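Local atomic coordinates of cadherin-related family member 2 (Mus musculus, PDB entry 5CYX), a protein that probably joins neighbouring microvilli of the epithelial brush border through calcium-dependent adhesion to CDHR5, here represented by its first three extracellular cadherin repeats. Residues D97-I102 against K197-C202; P103-T108 against F125-E130; A137-Y142 against C188-I193. All blocks are in the same frame, centred on the assembly; numbering follows the deposited sequence.

Contact 1. Residues D97-I102 against K197-C202. With CA (calcium ion), chain C; CA (calcium ion), chain D; CA (calcium ion), chain B.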
# COMPACT_ATOMS: atom_id res chain seq x y z
N ASP A 97 32.72 4.16 4.94
CA ASP A 97 31.53 4.14 5.77
C ASP A 97 31.37 2.74 6.39
O ASP A 97 31.61 1.71 5.71
CB ASP A 97 30.27 4.48 4.93
CG ASP A 97 29.03 4.78 5.81
OD1 ASP A 97 29.18 5.13 7.01
OD2 ASP A 97 27.90 4.60 5.29
N ARG A 98 31.01 2.73 7.68
CA ARG A 98 30.56 1.45 8.33
C ARG A 98 29.22 1.72 9.08
O ARG A 98 28.85 2.91 9.37
CB ARG A 98 31.63 0.93 9.26
CG ARG A 98 32.90 0.47 8.56
CD ARG A 98 32.72 -0.94 8.06
NE ARG A 98 33.87 -1.43 7.31
CZ ARG A 98 34.10 -1.24 6.03
NH1 ARG A 98 35.17 -1.77 5.48
NH2 ARG A 98 33.30 -0.51 5.27
N ASN A 99 28.47 0.65 9.34
CA ASN A 99 27.17 0.81 9.96
C ASN A 99 27.27 1.04 11.49
O ASN A 99 27.00 0.12 12.29
CB ASN A 99 26.27 -0.36 9.66
CG ASN A 99 24.85 -0.10 9.97
OD1 ASN A 99 24.47 1.03 10.27
ND2 ASN A 99 24.06 -1.13 9.94
N ASP A 100 27.66 2.27 11.85
CA ASP A 100 27.76 2.69 13.26
C ASP A 100 26.66 3.67 13.62
O ASP A 100 26.70 4.20 14.70
CB ASP A 100 29.13 3.36 13.54
CG ASP A 100 29.40 4.59 12.59
OD1 ASP A 100 28.70 4.78 11.57
OD2 ASP A 100 30.27 5.41 12.88
N ASN A 101 25.70 3.99 12.72
CA ASN A 101 24.57 4.83 13.21
C ASN A 101 23.26 4.07 13.22
O ASN A 101 23.11 3.12 12.45
CB ASN A 101 24.44 6.13 12.45
CG ASN A 101 25.53 7.11 12.80
OD1 ASN A 101 25.49 7.76 13.86
ND2 ASN A 101 26.51 7.22 11.94
N ILE A 102 22.37 4.46 14.16
CA ILE A 102 21.00 3.92 14.23
C ILE A 102 19.92 4.86 13.62
O ILE A 102 20.10 6.09 13.55
CB ILE A 102 20.54 3.54 15.64
CG1 ILE A 102 20.46 4.78 16.58
CG2 ILE A 102 21.49 2.54 16.30
CD1 ILE A 102 19.87 4.44 17.94
N LYS A 197 32.02 -7.58 10.01
CA LYS A 197 30.93 -8.53 9.87
C LYS A 197 29.60 -7.83 9.71
O LYS A 197 29.51 -6.62 10.02
CB LYS A 197 30.90 -9.50 11.05
CG LYS A 197 30.89 -8.92 12.41
CD LYS A 197 31.12 -10.09 13.40
CE LYS A 197 30.65 -9.76 14.78
NZ LYS A 197 31.44 -8.63 15.36
N PRO A 198 28.59 -8.57 9.20
CA PRO A 198 27.28 -7.97 9.04
C PRO A 198 26.76 -7.35 10.32
O PRO A 198 27.04 -7.84 11.37
CB PRO A 198 26.40 -9.14 8.62
CG PRO A 198 27.32 -10.02 7.88
CD PRO A 198 28.63 -9.92 8.62
N LYS A 199 26.05 -6.25 10.17
CA LYS A 199 25.49 -5.52 11.28
C LYS A 199 24.25 -4.79 10.79
O LYS A 199 24.29 -4.12 9.71
CB LYS A 199 26.53 -4.55 11.82
CG LYS A 199 26.03 -3.67 12.96
CD LYS A 199 25.74 -4.53 14.21
CE LYS A 199 25.36 -3.67 15.41
NZ LYS A 199 25.00 -4.54 16.55
N THR A 200 23.15 -4.98 11.50
CA THR A 200 21.91 -4.23 11.25
C THR A 200 21.65 -3.44 12.51
O THR A 200 21.78 -4.00 13.60
CB THR A 200 20.73 -5.18 11.00
OG1 THR A 200 20.92 -5.90 9.75
CG2 THR A 200 19.39 -4.41 10.98
N GLN A 201 21.29 -2.15 12.40
CA GLN A 201 20.99 -1.35 13.63
C GLN A 201 19.51 -1.06 13.74
O GLN A 201 18.85 -0.83 12.71
CB GLN A 201 21.75 -0.05 13.62
CG GLN A 201 23.26 -0.20 13.50
CD GLN A 201 23.96 -0.34 14.84
OE1 GLN A 201 23.32 -0.47 15.89
NE2 GLN A 201 25.28 -0.32 14.80
N CYS A 202 18.99 -1.04 14.97
CA CYS A 202 17.55 -0.76 15.23
C CYS A 202 17.35 0.46 16.15
O CYS A 202 18.22 0.83 16.92
CB CYS A 202 16.81 -2.02 15.75
SG CYS A 202 16.64 -3.40 14.53
CA CA C . 28.81 5.35 9.29
CA CA D . 22.81 2.65 10.18
CA CA B . 30.75 7.40 12.14
O HOH W 1 29.05 8.15 13.75
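The amides of N99 and Q201 stand nearly perpendicular, their planes 86° apart, and the two side chains lie alongside, pointing opposite ways. Q201 CG lies 3.7 Å from N99 OD1. Q201 NE2 donates to the backbone O of N99 over 3.1 Å, almost straight at 171° and in the plane of its own amide. N99 ND2 donates to K199 O at 3.0 Å, also in its own amide plane, but reaches that oxygen from above the carbonyl plane. With CG anti to the backbone N (chi1 -165°), N99 turns its other amide atom, OD1, onto a calcium ion 2.3 Å away.

N101 O binds the same ion. D97-N101, DRNDN, is the DXNDN motif of cadherin linkers, here between the first two repeats. D97 OD1, R98 O and D100 OD1 hold a second calcium, which E18, E69 and D133 help to complete. D100 bridges to a third ion through OD2.

Shortening Q201 to an alanine is likely to leave N99 O without this donor and open a gap beside I102. There I102 CG2 packs 3.5 Å from Q201 OE1, its side chain roughly perpendicular to the glutamine. C202 SG is disulfide-bonded to C188.

Contact 2. Residues P103-T108 against F125-E130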
# COMPACT_ATOMS: atom_id res chain seq x y z
N PRO A 103 18.78 4.27 13.22
CA PRO A 103 17.63 5.05 12.83
C PRO A 103 17.08 5.79 14.02
O PRO A 103 16.86 5.19 15.06
CB PRO A 103 16.64 3.98 12.37
CG PRO A 103 17.48 2.86 11.88
CD PRO A 103 18.59 2.84 12.91
N VAL A 104 16.84 7.08 13.85
CA VAL A 104 16.35 7.94 14.93
C VAL A 104 15.07 8.67 14.47
O VAL A 104 14.96 9.10 13.30
CB VAL A 104 17.43 8.98 15.41
CG1 VAL A 104 18.50 8.30 16.25
CG2 VAL A 104 18.08 9.71 14.23
N PHE A 105 14.11 8.72 15.38
CA PHE A 105 12.85 9.45 15.26
C PHE A 105 13.01 10.65 16.16
O PHE A 105 13.69 10.53 17.17
CB PHE A 105 11.70 8.64 15.87
CG PHE A 105 11.36 7.33 15.16
CD1 PHE A 105 10.43 7.30 14.16
CD2 PHE A 105 11.89 6.13 15.59
CE1 PHE A 105 10.08 6.10 13.52
CE2 PHE A 105 11.54 4.93 14.99
CZ PHE A 105 10.64 4.91 13.94
N LEU A 106 12.33 11.76 15.87
CA LEU A 106 12.36 12.99 16.70
C LEU A 106 11.60 12.94 18.07
O LEU A 106 11.99 13.65 18.99
CB LEU A 106 11.84 14.19 15.88
CG LEU A 106 12.74 14.60 14.71
CD1 LEU A 106 11.94 15.45 13.72
CD2 LEU A 106 13.98 15.35 15.20
N ASN A 107 10.52 12.15 18.16
CA ASN A 107 9.86 11.83 19.44
C ASN A 107 9.70 10.32 19.59
O ASN A 107 9.83 9.58 18.60
CB ASN A 107 8.47 12.48 19.54
CG ASN A 107 8.55 13.99 19.55
OD1 ASN A 107 8.46 14.63 18.49
ND2 ASN A 107 8.74 14.56 20.72
N THR A 108 9.42 9.89 20.82
CA THR A 108 9.13 8.48 21.13
C THR A 108 7.63 8.13 21.24
O THR A 108 7.28 6.94 21.29
CB THR A 108 9.78 8.05 22.46
OG1 THR A 108 9.21 8.80 23.55
CG2 THR A 108 11.27 8.28 22.41
N PHE A 125 -1.45 7.26 9.93
CA PHE A 125 -0.42 8.09 10.52
C PHE A 125 0.89 7.72 9.88
O PHE A 125 1.10 6.52 9.49
CB PHE A 125 -0.28 7.82 12.04
CG PHE A 125 0.42 8.94 12.79
CD1 PHE A 125 -0.16 10.19 12.89
CD2 PHE A 125 1.70 8.74 13.36
CE1 PHE A 125 0.49 11.24 13.55
CE2 PHE A 125 2.34 9.78 14.04
CZ PHE A 125 1.75 11.05 14.10
N SER A 126 1.80 8.68 9.83
CA SER A 126 3.11 8.48 9.25
C SER A 126 4.22 8.84 10.23
O SER A 126 4.12 9.84 10.93
CB SER A 126 3.22 9.27 7.94
OG SER A 126 2.33 8.69 6.99
N VAL A 127 5.21 7.97 10.36
CA VAL A 127 6.42 8.30 11.11
C VAL A 127 7.64 8.37 10.17
O VAL A 127 7.64 7.83 9.05
CB VAL A 127 6.65 7.30 12.26
CG1 VAL A 127 5.54 7.47 13.31
CG2 VAL A 127 6.68 5.85 11.76
N LEU A 128 8.69 9.05 10.62
CA LEU A 128 9.93 9.15 9.84
C LEU A 128 11.12 8.90 10.75
O LEU A 128 11.30 9.59 11.75
CB LEU A 128 10.05 10.55 9.23
CG LEU A 128 11.21 10.74 8.26
CD1 LEU A 128 11.10 9.78 7.06
CD2 LEU A 128 11.29 12.20 7.83
N ALA A 129 11.94 7.93 10.38
CA ALA A 129 13.22 7.77 11.07
C ALA A 129 14.32 8.02 10.07
O ALA A 129 14.15 7.75 8.90
CB ALA A 129 13.36 6.42 11.74
N GLU A 130 15.42 8.57 10.55
CA GLU A 130 16.57 8.84 9.68
C GLU A 130 17.77 8.16 10.29
O GLU A 130 17.89 8.07 11.50
CB GLU A 130 16.80 10.36 9.57
CG GLU A 130 15.68 11.02 8.80
CD GLU A 130 15.69 12.52 8.90
OE1 GLU A 130 15.82 13.07 10.05
OE2 GLU A 130 15.55 13.14 7.84
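F105 lays its ring over A129 and reaches along the chain toward V127. Its CG is anti to its own carbonyl carbon (chi1 -66°), which carries the ring from CB toward the 125-130 segment. CG, the first ring atom, sits about equally far from A129 CB and L128 O. CD1 comes next and lies 3.4 Å from L128 O, an oblique approach. At CE1, A129 CB is on the face side, and V127 CG2 is at the ring edge, 3.8 Å from CE1. CZ, at the tip, again meets A129 CB, as do CD2 and CE2 on the far side of the ring. The methyl is therefore centred: A129 CB is 3.7 Å from the F105 ring centroid and only 9° off the normal, a CH-pi contact over the face.

The backbones are joined just before the ring. V104 and E130 form a single antiparallel bridge, a hydrogen-bonded pair. V104 N donates to E130 O and E130 N donates to V104 O, both at 2.8 Å. CA-H...O contacts reinforce it: P103 CA lies 3.3 Å from E130 O, and A129 CA approaches V104 O. P103 CB packs on A129 CB, so proline and phenylalanine both touch this methyl. E130 points away; V104 does so overall, yet its CG2 lies 3.2 Å from E130 O.

The 103-108 segment runs from the calcium linker toward strand 109-115. The other segment begins in the last residues of strand 123-126 and runs on beyond it. P103, V127 and A129 are buried in the second cadherin repeat, F105 partly so. A187 on strand 180-189 touches P103, F105 and A129, Y142 on strand 140-148 meets F105, and F110 on strand 109-115 meets V127.

Contact 3. Residues A137-Y142 against C188-I193. With CA (calcium ion), chain D.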
# COMPACT_ATOMS: atom_id res chain seq x y z
N ALA A 137 23.26 0.58 4.85
CA ALA A 137 23.42 0.93 6.27
C ALA A 137 22.62 2.15 6.67
O ALA A 137 22.44 2.43 7.89
CB ALA A 137 24.88 1.19 6.56
N GLY A 138 22.22 2.95 5.67
CA GLY A 138 21.41 4.13 5.91
C GLY A 138 19.95 4.01 5.53
O GLY A 138 19.19 4.94 5.74
N LEU A 139 19.54 2.87 5.01
CA LEU A 139 18.26 2.72 4.36
C LEU A 139 17.29 2.11 5.38
O LEU A 139 17.43 0.90 5.79
CB LEU A 139 18.43 1.76 3.17
CG LEU A 139 17.24 1.61 2.23
CD1 LEU A 139 16.85 2.98 1.66
CD2 LEU A 139 17.61 0.66 1.10
N VAL A 140 16.30 2.93 5.76
CA VAL A 140 15.41 2.64 6.86
C VAL A 140 14.19 1.79 6.46
O VAL A 140 13.56 2.03 5.43
CB VAL A 140 14.99 3.96 7.54
CG1 VAL A 140 14.18 3.65 8.79
CG2 VAL A 140 16.23 4.76 7.92
N GLN A 141 13.90 0.75 7.25
CA GLN A 141 12.70 -0.06 7.13
C GLN A 141 11.94 0.09 8.43
O GLN A 141 12.56 0.34 9.48
CB GLN A 141 13.06 -1.55 6.94
CG GLN A 141 14.20 -1.81 5.96
CD GLN A 141 14.20 -3.23 5.39
OE1 GLN A 141 15.19 -3.69 4.79
NE2 GLN A 141 13.08 -3.93 5.54
N TYR A 142 10.62 -0.07 8.36
CA TYR A 142 9.74 0.04 9.52
C TYR A 142 9.01 -1.24 9.87
O TYR A 142 8.65 -2.01 9.00
CB TYR A 142 8.69 1.10 9.26
CG TYR A 142 9.32 2.44 8.98
CD1 TYR A 142 9.71 2.79 7.68
CD2 TYR A 142 9.53 3.36 10.01
CE1 TYR A 142 10.31 4.02 7.44
CE2 TYR A 142 10.12 4.57 9.78
CZ TYR A 142 10.49 4.92 8.50
OH TYR A 142 11.08 6.14 8.29
N CYS A 188 14.62 -0.21 11.57
CA CYS A 188 15.97 -0.72 11.42
C CYS A 188 16.55 -0.25 10.09
O CYS A 188 15.81 0.15 9.19
CB CYS A 188 16.00 -2.25 11.48
SG CYS A 188 15.19 -2.91 12.96
N ASP A 189 17.86 -0.30 9.98
CA ASP A 189 18.45 -0.08 8.70
C ASP A 189 18.42 -1.44 7.96
O ASP A 189 17.97 -2.48 8.51
CB ASP A 189 19.85 0.58 8.79
CG ASP A 189 20.82 -0.19 9.64
OD1 ASP A 189 20.76 -1.43 9.63
OD2 ASP A 189 21.65 0.45 10.35
N SER A 190 18.95 -1.44 6.76
CA SER A 190 18.90 -2.60 5.87
C SER A 190 20.26 -3.33 5.90
O SER A 190 20.58 -4.11 5.05
CB SER A 190 18.54 -2.12 4.45
OG SER A 190 17.34 -1.35 4.42
N GLY A 191 21.07 -3.10 6.95
CA GLY A 191 22.32 -3.79 7.14
C GLY A 191 23.48 -3.17 6.41
O GLY A 191 23.34 -2.30 5.50
N GLY A 192 24.64 -3.65 6.81
CA GLY A 192 25.96 -3.15 6.44
C GLY A 192 26.99 -3.95 7.26
O GLY A 192 26.74 -5.10 7.65
N ILE A 193 28.15 -3.35 7.46
CA ILE A 193 29.29 -3.99 8.07
C ILE A 193 29.70 -3.13 9.26
O ILE A 193 29.70 -1.88 9.16
CB ILE A 193 30.49 -4.02 7.10
CG1 ILE A 193 30.13 -4.73 5.77
CG2 ILE A 193 31.72 -4.66 7.75
CD1 ILE A 193 29.69 -6.16 5.95
CA CA D . 22.81 2.65 10.18
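The 137-142 and 188-193 segments run antiparallel, and Q141 and C188 form a hydrogen-bonded pair joining strands 140-148 and 180-189, neighbours in the four-stranded sheet of the second cadherin repeat. Q141 N donates to C188 O over 2.8 Å at 176°, and C188 N returns a bond to Q141 O. Past this pair side chains and the calcium add to the contact. S190 OG donates to L139 O at 2.6 Å, from above the carbonyl plane. Its chi1 of -54° sets OG beside the backbone N, where it also lies against L139 CB and 3.2 Å from Q141 OE1.

D189 reaches a calcium ion: its OD2 binds at 2.5 Å, and A137 O binds the same ion at 2.3 Å. D189 OD1 accepts from G191 N, an Asx turn, and the carboxylate also takes a bond from Q201. G191 has backbone angles that call for glycine. L139 packs on L139 of a second subunit.

A carboxylate and a main-chain carbonyl thus share one ion with N99, N101, D131 and D133. The calcium probably offsets the closeness of these oxygens; without it the A137 loop and D189 would be expected to lose their common anchor.

How the contacts relate
Contacts 1 and 3 lie close together, with centres about 7 Å apart, at the junction of the first and second cadherin repeats. Contact 2 lies deeper in the second repeat, its centre about 18 Å from that of contact 1 and 14 Å from that of contact 3. Along the chain, 97-102 leads directly into 103-108; contact 2 closes before contact 3 opens, and 197-202 follows last. Contacts 1 and 3 share one calcium ion, the C188-C202 disulfide and the hairpin of strands 192-194 and 197-199. Contact 2 joins contact 3 through A129 N and Y142 OH. The calcium linker is thus tied into the second repeat, consistent with calcium-dependent adhesion.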